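Local coordinates for protein secreted in xylem 3 (Fusarium oxysporum, PDB 5OD4) that probably acts as a secreted effector of a fungal plant pathogen, a beta-sandwich protein that suppresses plant immunity and can itself be recognised by the host, at residues Tyr77-Arg82 / His97-Ser102. Numbering follows the deposited sequence. Where two conformers were deposited one is given.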
# COMPACT_ATOMS: atom_id res chain seq x y z
N TYR A 77 11.46 6.63 -0.92
CA TYR A 77 10.24 6.22 -1.63
C TYR A 77 9.03 6.73 -0.91
O TYR A 77 8.93 6.74 0.33
CB TYR A 77 10.14 4.68 -1.74
CG TYR A 77 11.28 4.04 -2.47
CD1 TYR A 77 12.49 3.77 -1.81
CD2 TYR A 77 11.20 3.69 -3.80
CE1 TYR A 77 13.54 3.19 -2.47
CE2 TYR A 77 12.25 3.08 -4.46
CZ TYR A 77 13.41 2.83 -3.80
OH TYR A 77 14.50 2.24 -4.37
N GLU A 78 8.05 7.16 -1.71
CA GLU A 78 6.72 7.58 -1.29
C GLU A 78 5.77 6.40 -1.47
O GLU A 78 5.74 5.79 -2.54
CB GLU A 78 6.30 8.77 -2.14
CG GLU A 78 4.90 9.31 -1.90
CD GLU A 78 4.71 10.04 -0.60
OE1 GLU A 78 5.63 10.15 0.21
OE2 GLU A 78 3.57 10.55 -0.39
N ILE A 79 4.98 6.10 -0.44
CA ILE A 79 4.01 5.02 -0.45
C ILE A 79 2.66 5.63 -0.10
O ILE A 79 2.52 6.28 0.92
CB ILE A 79 4.38 3.94 0.57
CG1 ILE A 79 5.76 3.36 0.31
CG2 ILE A 79 3.34 2.84 0.59
CD1 ILE A 79 6.41 2.74 1.51
N GLU A 80 1.66 5.46 -0.99
CA GLU A 80 0.36 6.10 -0.80
C GLU A 80 -0.75 5.12 -1.00
O GLU A 80 -0.72 4.33 -1.95
CB GLU A 80 0.21 7.29 -1.76
CG GLU A 80 1.25 8.35 -1.61
CD GLU A 80 1.12 9.56 -2.51
OE1 GLU A 80 0.28 9.58 -3.43
OE2 GLU A 80 1.87 10.54 -2.24
N VAL A 81 -1.78 5.26 -0.18
CA VAL A 81 -3.04 4.54 -0.36
C VAL A 81 -4.17 5.54 -0.48
O VAL A 81 -4.36 6.38 0.42
CB VAL A 81 -3.32 3.57 0.80
CG1 VAL A 81 -4.67 2.90 0.61
CG2 VAL A 81 -2.20 2.56 0.93
N ARG A 82 -4.93 5.43 -1.56
CA ARG A 82 -6.20 6.13 -1.70
C ARG A 82 -7.33 5.12 -1.54
O ARG A 82 -7.17 3.93 -1.84
CB ARG A 82 -6.31 6.83 -3.06
CG ARG A 82 -5.21 7.85 -3.25
CD ARG A 82 -5.32 8.66 -4.52
NE ARG A 82 -6.39 9.60 -4.42
CZ ARG A 82 -7.57 9.56 -5.05
NH1 ARG A 82 -7.96 8.59 -5.83
NH2 ARG A 82 -8.34 10.56 -4.82
N HIS A 97 -3.90 6.96 3.57
CA HIS A 97 -2.71 6.81 4.39
C HIS A 97 -1.48 6.91 3.51
O HIS A 97 -1.53 6.51 2.35
CB HIS A 97 -2.68 5.46 5.11
CG HIS A 97 -3.66 5.33 6.22
ND1 HIS A 97 -3.55 6.04 7.38
CD2 HIS A 97 -4.82 4.64 6.31
CE1 HIS A 97 -4.59 5.75 8.17
NE2 HIS A 97 -5.37 4.90 7.54
N THR A 98 -0.38 7.37 4.09
CA THR A 98 0.89 7.39 3.39
C THR A 98 2.01 6.93 4.31
O THR A 98 1.87 6.94 5.53
CB THR A 98 1.22 8.79 2.85
OG1 THR A 98 1.47 9.64 3.95
CG2 THR A 98 0.10 9.38 1.98
N ALA A 99 3.12 6.54 3.69
CA ALA A 99 4.32 6.15 4.43
C ALA A 99 5.53 6.43 3.57
O ALA A 99 5.44 6.71 2.41
CB ALA A 99 4.26 4.69 4.84
N ARG A 100 6.69 6.43 4.23
CA ARG A 100 7.98 6.63 3.58
C ARG A 100 8.91 5.46 3.84
O ARG A 100 8.93 4.92 4.95
CB ARG A 100 8.65 7.90 4.08
CG ARG A 100 7.83 9.16 3.92
CD ARG A 100 7.84 9.65 2.50
NE ARG A 100 9.16 10.15 2.15
CZ ARG A 100 9.53 10.52 0.93
NH1 ARG A 100 8.67 10.45 -0.07
NH2 ARG A 100 10.77 10.92 0.74
N LEU A 101 9.69 5.09 2.82
CA LEU A 101 10.85 4.19 2.97
C LEU A 101 12.04 5.07 2.67
O LEU A 101 12.24 5.48 1.54
CB LEU A 101 10.73 2.95 2.00
CG LEU A 101 11.88 1.94 2.11
CD1 LEU A 101 11.84 1.19 3.43
CD2 LEU A 101 11.82 0.99 0.94
N SER A 102 12.84 5.41 3.71
CA SER A 102 13.91 6.36 3.59
C SER A 102 15.23 5.70 3.18
O SER A 102 15.48 4.52 3.48
CB SER A 102 14.14 7.01 4.97
OG SER A 102 14.35 5.98 5.92
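Tyr77 and Leu101 stand side by side on the apolar face of an antiparallel strand pair, with CD1 of the Tyr77 ring 4.0 Å from CD2 of Leu101. The leucine CG is anti to its own nitrogen (chi1 -179°), which carries the branched end alongside the tyrosine; the carbonyl oxygen of Leu101 meets the ring at its edge. Next along this face, the branched Ile79 lies beside the small Ala99, their CB atoms 4.3 Å apart, and Ile79 CD1 reaches on to CB of Leu101. Val81 and His97 continue the row. Tyr77 with Leu101, Ile79 with Ala99 and Val81 with His97 each exchange two backbone hydrogen bonds, Val81 N lying 2.8 Å from His97 O.

Across the sheet, the polar face carries the non-hydrogen-bonded pairs. The methyl CG2 of Thr98 packs on CG of Glu80 at 3.9 Å, a beta-branched residue covering the aliphatic part of an acid whose carboxylate accepts the backbone N-H groups of Val6 and Phe7. Farther out, in the conformer given, Arg100 NH1 makes a salt bridge of 3.1 Å to Glu78 OE1. The glutamate bends at chi2 (72°) and the arginine at chi2 and chi3, so that each end leans toward the partner strand. The guanidinium meets OE1 on its anti side, OE1 lies close to the guanidinium plane, and the carboxylate and guanidinium planes are 51° apart; NH2 of Arg100 pairs with Asp128, so the long, flat cation there serves two acids.

The two strands form the hairpin 77-85/94-101 at one margin of a four-stranded sheet: strand 119-127 flanks 77-85 on its other side, while in the beta-sandwich Ile79 and Val81 pack on strands 60-66 and 109-114 of the opposing sheet, and His97 and Ala99 on Ile111 of 109-114.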